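Local coordinates for ankyrin repeat domain-containing protein EMB506, chloroplastic (Arabidopsis thaliana, PDB 6JD6) that takes part in the first differentiation of the proplastid during embryo development, is needed for correct cotyledon and leaf margins, and has molecular condensate scaffold activity, at residues P103-I108 / N134-D139; H183-V188 / Q192-L197. All coordinates share one frame; numbering follows the deposited sequence.

The two contacts come one after the other along the chain of an all-helical ankyrin solenoid. Contact 1 is a surface contact: the 103-108 loop, which follows helix 91-99, rests on the end of the first ankyrin repeat. Contact 2 is buried and joins the two helices of the third repeat. Their centres are 27 Å apart and their nearest atoms about 11 Å, so they do not touch. Helix 148-154, reached by Tyr184 and Ala185, belongs to the second repeat, which also receives a bond from Asp139 of contact 1. Both contacts border the chain of another protein, contact 1 through 103-108 and contact 2 at least through Tyr184, Gln187 and Val188.

Contact 1 (P103-I108 / N134-D139); sequences PNLKMI and NGLDID
Leu105 and Leu136 supply the apolar part of this surface contact. CD1 of Leu105 comes to 4.4 Å from CD2 of Leu136, a loose methyl-to-methyl approach between branches of two leucines whose CA atoms are 8.3 Å apart. In Leu136 CG lies anti to the backbone N (chi1 178°), which carries the isobutyl group out from the loop toward Leu105; it also packs on Leu116 of helix 115-121. Leu131 of helix 125-133 lies beside both Pro103 and Leu105.

The second touch is mixed in character. Pro103 CD meets the amide nitrogen of Asn134, 4.1 Å from ND2, and the two side chains cross at about a right angle. This is van der Waals contact; the hydrogen bond of ND2, a weak one, goes back to Asn130 O.

Polar bonds within 134-139 and to its neighbours shape that loop. Gly135, at positive phi, is the C-prime residue of a Schellman motif that closes helix 125-133, with Leu136 N bonded to Leu131 O and Gly135 N to Ile132 O. Further on, Asp137 OD1 accepts from Asp139 N at 2.9 Å, met from above the carboxylate plane, while Asp139 OD1 bonds Asn170 N in the next repeat. A glycine closing the second helix is common in ankyrin repeats; here an Asx turn follows it, and the 103-108 loop leans on the result.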
ATOM      1  N   PRO A 103       3.483  -7.276  23.447  1.00 48.75           N
ATOM      2  CA  PRO A 103       4.408  -6.756  22.433  1.00 48.13           C
ATOM      3  C   PRO A 103       5.184  -5.529  22.912  1.00 49.72           C
ATOM      4  O   PRO A 103       4.611  -4.625  23.519  1.00 51.54           O
ATOM      5  CB  PRO A 103       3.493  -6.405  21.248  1.00 45.45           C
ATOM      6  CG  PRO A 103       2.094  -6.524  21.755  1.00 47.64           C
ATOM      7  CD  PRO A 103       2.124  -7.459  22.913  1.00 48.26           C
ATOM      8  N   ASN A 104       6.488  -5.524  22.651  1.00 49.12           N
ATOM      9  CA  ASN A 104       7.360  -4.421  23.030  1.00 50.00           C
ATOM     10  C   ASN A 104       7.441  -3.415  21.889  1.00 49.33           C
ATOM     11  O   ASN A 104       8.236  -3.587  20.963  1.00 48.18           O
ATOM     12  CB  ASN A 104       8.754  -4.958  23.367  1.00 50.32           C
ATOM     13  CG  ASN A 104       9.627  -3.937  24.075  1.00 53.18           C
ATOM     14  OD1 ASN A 104       9.683  -2.768  23.689  1.00 53.29           O
ATOM     15  ND2 ASN A 104      10.320  -4.379  25.122  1.00 53.65           N
ATOM     16  N   LEU A 105       6.616  -2.369  21.964  1.00 50.25           N
ATOM     17  CA  LEU A 105       6.457  -1.410  20.864  1.00 50.11           C
ATOM     18  C   LEU A 105       7.761  -0.840  20.306  1.00 48.83           C
ATOM     19  O   LEU A 105       7.955  -0.812  19.092  1.00 48.99           O
ATOM     20  CB  LEU A 105       5.517  -0.262  21.257  1.00 53.78           C
ATOM     21  CG  LEU A 105       4.004  -0.495  21.155  1.00 55.76           C
ATOM     22  CD1 LEU A 105       3.673  -1.393  19.972  1.00 53.60           C
ATOM     23  CD2 LEU A 105       3.443  -1.081  22.434  1.00 59.97           C
ATOM     24  N   LYS A 106       8.654  -0.392  21.182  1.00 51.60           N
ATOM     25  CA  LYS A 106       9.896   0.222  20.720  1.00 54.97           C
ATOM     26  C   LYS A 106      10.835  -0.763  20.024  1.00 51.73           C
ATOM     27  O   LYS A 106      11.580  -0.380  19.126  1.00 52.89           O
ATOM     28  CB  LYS A 106      10.626   0.941  21.861  1.00 63.79           C
ATOM     29  CG  LYS A 106      11.257   0.022  22.889  1.00 73.68           C
ATOM     30  CD  LYS A 106      12.539   0.625  23.455  1.00 80.88           C
ATOM     31  CE  LYS A 106      13.556   0.894  22.348  1.00 82.99           C
ATOM     32  NZ  LYS A 106      14.857   1.392  22.880  1.00 86.05           N
ATOM     33  N   MET A 107      10.799  -2.032  20.426  1.00 47.51           N
ATOM     34  CA  MET A 107      11.704  -3.024  19.854  1.00 44.22           C
ATOM     35  C   MET A 107      11.202  -3.584  18.527  1.00 41.53           C
ATOM     36  O   MET A 107      11.987  -4.091  17.729  1.00 43.53           O
ATOM     37  CB  MET A 107      11.956  -4.175  20.840  1.00 45.66           C
ATOM     38  CG  MET A 107      12.694  -3.778  22.113  1.00 47.43           C
ATOM     39  SD  MET A 107      14.313  -3.023  21.821  1.00 55.63           S
ATOM     40  CE  MET A 107      15.084  -4.239  20.760  1.00 44.70           C
ATOM     41  N   ILE A 108       9.897  -3.490  18.291  1.00 39.41           N
ATOM     42  CA  ILE A 108       9.292  -4.154  17.138  1.00 39.13           C
ATOM     43  C   ILE A 108       8.836  -3.185  16.042  1.00 39.75           C
ATOM     44  O   ILE A 108       8.152  -3.579  15.097  1.00 37.63           O
ATOM     45  CB  ILE A 108       8.105  -5.045  17.572  1.00 40.05           C
ATOM     46  CG1 ILE A 108       6.937  -4.185  18.054  1.00 42.87           C
ATOM     47  CG2 ILE A 108       8.545  -6.016  18.668  1.00 39.92           C
ATOM     48  CD1 ILE A 108       5.676  -4.969  18.332  1.00 44.66           C
ATOM     49  N   ASN A 134      -3.800  -3.239  23.965  1.00 62.36           N
ATOM     50  CA  ASN A 134      -2.692  -3.082  24.903  1.00 63.24           C
ATOM     51  C   ASN A 134      -2.168  -1.649  24.989  1.00 62.59           C
ATOM     52  O   ASN A 134      -1.130  -1.399  25.597  1.00 64.32           O
ATOM     53  CB  ASN A 134      -1.549  -4.046  24.569  1.00 64.07           C
ATOM     54  CG  ASN A 134      -1.779  -5.435  25.131  0.43 66.76           C
ATOM     55  OD1 ASN A 134      -2.091  -5.598  26.312  1.00 70.97           O
ATOM     56  ND2 ASN A 134      -1.635  -6.447  24.284  1.00 64.98           N
ATOM     57  N   GLY A 135      -2.879  -0.712  24.369  1.00 59.53           N
ATOM     58  CA  GLY A 135      -2.581   0.697  24.558  1.00 58.17           C
ATOM     59  C   GLY A 135      -2.060   1.482  23.368  1.00 53.87           C
ATOM     60  O   GLY A 135      -1.890   2.696  23.462  1.00 56.26           O
ATOM     61  N   LEU A 136      -1.794   0.810  22.252  1.00 48.39           N
ATOM     62  CA  LEU A 136      -1.355   1.516  21.052  1.00 47.62           C
ATOM     63  C   LEU A 136      -2.533   2.242  20.401  1.00 46.82           C
ATOM     64  O   LEU A 136      -3.567   1.637  20.120  1.00 46.96           O
ATOM     65  CB  LEU A 136      -0.707   0.558  20.048  1.00 45.91           C
ATOM     66  CG  LEU A 136      -0.257   1.211  18.737  1.00 46.30           C
ATOM     67  CD1 LEU A 136       0.827   2.254  18.993  1.00 46.16           C
ATOM     68  CD2 LEU A 136       0.215   0.167  17.726  1.00 44.31           C
ATOM     69  N   ASP A 137      -2.374   3.541  20.177  1.00 47.56           N
ATOM     70  CA  ASP A 137      -3.421   4.349  19.564  1.00 47.51           C
ATOM     71  C   ASP A 137      -3.730   3.824  18.164  1.00 45.73           C
ATOM     72  O   ASP A 137      -2.827   3.619  17.357  1.00 45.11           O
ATOM     73  CB  ASP A 137      -2.987   5.818  19.518  1.00 50.79           C
ATOM     74  CG  ASP A 137      -4.022   6.726  18.869  1.00 53.36           C
ATOM     75  OD1 ASP A 137      -5.158   6.278  18.614  1.00 55.83           O
ATOM     76  OD2 ASP A 137      -3.697   7.906  18.626  1.00 53.59           O
ATOM     77  N   ILE A 138      -5.008   3.593  17.886  1.00 45.45           N
ATOM     78  CA  ILE A 138      -5.420   3.104  16.573  1.00 43.15           C
ATOM     79  C   ILE A 138      -5.028   4.101  15.474  1.00 42.74           C
ATOM     80  O   ILE A 138      -4.753   3.713  14.341  1.00 41.90           O
ATOM     81  CB  ILE A 138      -6.940   2.794  16.536  1.00 43.61           C
ATOM     82  CG1 ILE A 138      -7.326   2.076  15.241  1.00 41.98           C
ATOM     83  CG2 ILE A 138      -7.769   4.064  16.743  1.00 42.19           C
ATOM     84  CD1 ILE A 138      -8.742   1.519  15.256  1.00 41.87           C
ATOM     85  N   ASP A 139      -4.970   5.381  15.832  1.00 42.45           N
ATOM     86  CA  ASP A 139      -4.576   6.428  14.894  1.00 43.31           C
ATOM     87  C   ASP A 139      -3.110   6.829  15.048  1.00 42.80           C
ATOM     88  O   ASP A 139      -2.728   7.948  14.703  1.00 42.69           O
ATOM     89  CB  ASP A 139      -5.461   7.664  15.065  1.00 44.96           C
ATOM     90  CG  ASP A 139      -6.910   7.393  14.724  1.00 48.40           C
ATOM     91  OD1 ASP A 139      -7.165   6.664  13.741  1.00 48.26           O
ATOM     92  OD2 ASP A 139      -7.792   7.910  15.440  1.00 50.82           O
TER

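Contact 2 (H183-V188 / Q192-L197); sequences HYAVQV and QTVKLL
Between Ala185 and its partners Thr193, Val194 and Leu197 there is no flat group, on a face or at an edge: the ring of His183 and the amide of Gln187 keep clear of segment 192-197, and the ring of Tyr184 leads away from it. His183 instead bonds Ala180 N through ND1 and Trp212 O through NE2, while Tyr184 packs against helix 148-154.

What meets is methyl against methyl. The CB of Ala185 faces three methyl carbons of 192-197: Thr193 CG2 at 3.8 Å, Val194 CG2 at 4.0 Å and Leu197 CD1 at 4.0 Å. To one side of this cluster, Val186 CG2 reaches Val194 CG2 at 4.1 Å, so that one valine branch serves both Ala185 and Val186. The torsions sort the branches: in Thr193 CG2 lies anti to the backbone N and faces Ala185, whereas OG1, beside that N (chi1 -63°), is hydrogen-bonded to Glu158 OE1.

Segments 183-187 and 192-197 run roughly antiparallel (154°), their axes 9.0 Å apart at closest approach. Ala185 and Val194 bring their CA atoms to 6.0 Å, a closeness that the small alanine side chain allows. This is the helix-turn-helix of an ankyrin repeat. Its chemistry is wholly apolar across the interface, which implies that shape and burial hold the pair, while His183 NE2 and Thr193 OG1 tie it to the repeats on either side.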
ATOM      1  N   HIS A 183      -8.907  10.033  -0.569  1.00 27.60           N
ATOM      2  CA  HIS A 183      -7.970  10.200  -1.689  1.00 27.01           C
ATOM      3  C   HIS A 183      -7.413   8.840  -2.129  1.00 28.12           C
ATOM      4  O   HIS A 183      -7.427   8.489  -3.310  1.00 28.55           O
ATOM      5  CB  HIS A 183      -6.784  11.087  -1.287  1.00 26.68           C
ATOM      6  CG  HIS A 183      -7.058  12.561  -1.327  1.00 29.15           C
ATOM      7  ND1 HIS A 183      -6.989  13.360  -0.204  1.00 31.60           N
ATOM      8  CD2 HIS A 183      -7.350  13.389  -2.359  1.00 29.07           C
ATOM      9  CE1 HIS A 183      -7.251  14.610  -0.538  1.00 32.32           C
ATOM     10  NE2 HIS A 183      -7.477  14.656  -1.839  1.00 31.67           N
ATOM     11  N   TYR A 184      -6.915   8.076  -1.166  1.00 26.49           N
ATOM     12  CA  TYR A 184      -6.287   6.794  -1.472  1.00 27.23           C
ATOM     13  C   TYR A 184      -7.287   5.731  -1.919  1.00 26.10           C
ATOM     14  O   TYR A 184      -6.967   4.889  -2.753  1.00 29.31           O
ATOM     15  CB  TYR A 184      -5.467   6.293  -0.277  1.00 27.84           C
ATOM     16  CG  TYR A 184      -4.241   7.127   0.023  1.00 28.12           C
ATOM     17  CD1 TYR A 184      -3.217   7.248  -0.904  1.00 26.36           C
ATOM     18  CD2 TYR A 184      -4.097   7.770   1.246  1.00 29.46           C
ATOM     19  CE1 TYR A 184      -2.087   8.003  -0.626  1.00 25.26           C
ATOM     20  CE2 TYR A 184      -2.976   8.526   1.531  1.00 28.59           C
ATOM     21  CZ  TYR A 184      -1.976   8.639   0.591  1.00 28.91           C
ATOM     22  OH  TYR A 184      -0.855   9.390   0.877  1.00 31.17           O
ATOM     23  N   ALA A 185      -8.492   5.760  -1.360  1.00 26.74           N
ATOM     24  CA  ALA A 185      -9.526   4.805  -1.749  1.00 28.53           C
ATOM     25  C   ALA A 185      -9.896   5.014  -3.212  1.00 30.31           C
ATOM     26  O   ALA A 185     -10.152   4.063  -3.952  1.00 28.64           O
ATOM     27  CB  ALA A 185     -10.755   4.950  -0.858  1.00 25.30           C
ATOM     28  N   VAL A 186      -9.919   6.274  -3.623  1.00 28.80           N
ATOM     29  CA  VAL A 186     -10.155   6.599  -5.015  1.00 28.64           C
ATOM     30  C   VAL A 186      -8.965   6.175  -5.893  1.00 29.68           C
ATOM     31  O   VAL A 186      -9.162   5.570  -6.948  1.00 30.02           O
ATOM     32  CB  VAL A 186     -10.466   8.093  -5.190  1.00 29.39           C
ATOM     33  CG1 VAL A 186     -10.462   8.459  -6.652  1.00 26.76           C
ATOM     34  CG2 VAL A 186     -11.820   8.419  -4.552  1.00 31.31           C
ATOM     35  N   GLN A 187      -7.740   6.456  -5.448  1.00 27.18           N
ATOM     36  CA  GLN A 187      -6.563   6.100  -6.249  1.00 29.47           C
ATOM     37  C   GLN A 187      -6.431   4.602  -6.534  1.00 32.14           C
ATOM     38  O   GLN A 187      -6.006   4.216  -7.627  1.00 31.66           O
ATOM     39  CB  GLN A 187      -5.249   6.622  -5.652  1.00 28.11           C
ATOM     40  CG  GLN A 187      -4.116   6.576  -6.688  1.00 30.95           C
ATOM     41  CD  GLN A 187      -2.726   6.783  -6.118  1.00 35.01           C
ATOM     42  OE1 GLN A 187      -2.458   6.459  -4.963  1.00 34.31           O
ATOM     43  NE2 GLN A 187      -1.825   7.320  -6.943  1.00 36.22           N
ATOM     44  N   VAL A 188      -6.784   3.760  -5.563  1.00 29.15           N
ATOM     45  CA  VAL A 188      -6.689   2.313  -5.765  1.00 27.49           C
ATOM     46  C   VAL A 188      -7.984   1.734  -6.328  1.00 29.62           C
ATOM     47  O   VAL A 188      -8.122   0.520  -6.469  1.00 32.15           O
ATOM     48  CB  VAL A 188      -6.260   1.557  -4.474  1.00 29.89           C
ATOM     49  CG1 VAL A 188      -4.958   2.137  -3.932  1.00 31.05           C
ATOM     50  CG2 VAL A 188      -7.353   1.617  -3.412  1.00 28.48           C
ATOM     51  N   GLN A 192     -16.112   0.028  -3.040  0.85 37.68           N
ATOM     52  CA  GLN A 192     -16.847  -0.324  -1.828  0.85 40.46           C
ATOM     53  C   GLN A 192     -16.325   0.445  -0.620  0.85 37.43           C
ATOM     54  O   GLN A 192     -17.090   0.817   0.265  0.85 37.90           O
ATOM     55  CB  GLN A 192     -16.803  -1.835  -1.569  0.85 43.48           C
ATOM     56  CG  GLN A 192     -17.503  -2.657  -2.640  0.85 47.50           C
ATOM     57  CD  GLN A 192     -18.946  -2.231  -2.858  0.85 53.78           C
ATOM     58  OE1 GLN A 192     -19.322  -1.808  -3.952  0.85 55.11           O
ATOM     59  NE2 GLN A 192     -19.764  -2.346  -1.813  0.85 55.25           N
ATOM     60  N   THR A 193     -15.019   0.684  -0.594  1.00 36.72           N
ATOM     61  CA  THR A 193     -14.407   1.491   0.456  1.00 37.81           C
ATOM     62  C   THR A 193     -14.857   2.948   0.352  1.00 37.42           C
ATOM     63  O   THR A 193     -15.128   3.599   1.363  1.00 38.73           O
ATOM     64  CB  THR A 193     -12.869   1.394   0.402  1.00 39.11           C
ATOM     65  OG1 THR A 193     -12.480   0.036   0.641  1.00 41.94           O
ATOM     66  CG2 THR A 193     -12.224   2.291   1.454  1.00 37.04           C
ATOM     67  N   VAL A 194     -14.947   3.451  -0.876  1.00 35.76           N
ATOM     68  CA  VAL A 194     -15.459   4.797  -1.119  1.00 34.36           C
ATOM     69  C   VAL A 194     -16.883   4.951  -0.578  1.00 36.69           C
ATOM     70  O   VAL A 194     -17.181   5.908   0.139  1.00 36.62           O
ATOM     71  CB  VAL A 194     -15.427   5.154  -2.623  1.00 33.83           C
ATOM     72  CG1 VAL A 194     -16.187   6.449  -2.890  1.00 33.24           C
ATOM     73  CG2 VAL A 194     -13.987   5.262  -3.117  1.00 29.48           C
ATOM     74  N   LYS A 195     -17.753   4.000  -0.913  1.00 37.75           N
ATOM     75  CA  LYS A 195     -19.127   4.000  -0.415  1.00 41.57           C
ATOM     76  C   LYS A 195     -19.175   3.923   1.108  1.00 42.18           C
ATOM     77  O   LYS A 195     -20.009   4.563   1.745  1.00 44.99           O
ATOM     78  CB  LYS A 195     -19.917   2.825  -0.999  1.00 43.75           C
ATOM     79  CG  LYS A 195     -20.189   2.914  -2.491  1.00 44.76           C
ATOM     80  CD  LYS A 195     -20.944   1.678  -2.967  1.00 50.62           C
ATOM     81  CE  LYS A 195     -21.282   1.766  -4.442  1.00 55.23           C
ATOM     82  NZ  LYS A 195     -22.012   0.562  -4.924  1.00 60.39           N
ATOM     83  N   LEU A 196     -18.287   3.122   1.686  1.00 39.75           N
ATOM     84  CA  LEU A 196     -18.228   2.981   3.133  1.00 40.12           C
ATOM     85  C   LEU A 196     -17.791   4.282   3.810  1.00 40.71           C
ATOM     86  O   LEU A 196     -18.314   4.643   4.865  1.00 42.88           O
ATOM     87  CB  LEU A 196     -17.293   1.834   3.523  1.00 36.73           C
ATOM     88  CG  LEU A 196     -17.202   1.509   5.014  1.00 37.77           C
ATOM     89  CD1 LEU A 196     -18.588   1.278   5.605  1.00 39.96           C
ATOM     90  CD2 LEU A 196     -16.323   0.292   5.228  1.00 37.60           C
ATOM     91  N   LEU A 197     -16.830   4.980   3.205  1.00 37.04           N
ATOM     92  CA  LEU A 197     -16.348   6.247   3.755  1.00 37.70           C
ATOM     93  C   LEU A 197     -17.433   7.326   3.746  1.00 40.96           C
ATOM     94  O   LEU A 197     -17.466   8.184   4.631  1.00 43.97           O
ATOM     95  CB  LEU A 197     -15.091   6.731   3.019  1.00 33.11           C
ATOM     96  CG  LEU A 197     -13.800   5.942   3.282  1.00 33.75           C
ATOM     97  CD1 LEU A 197     -12.675   6.389   2.351  1.00 28.66           C
ATOM     98  CD2 LEU A 197     -13.360   6.061   4.738  1.00 34.36           C
TER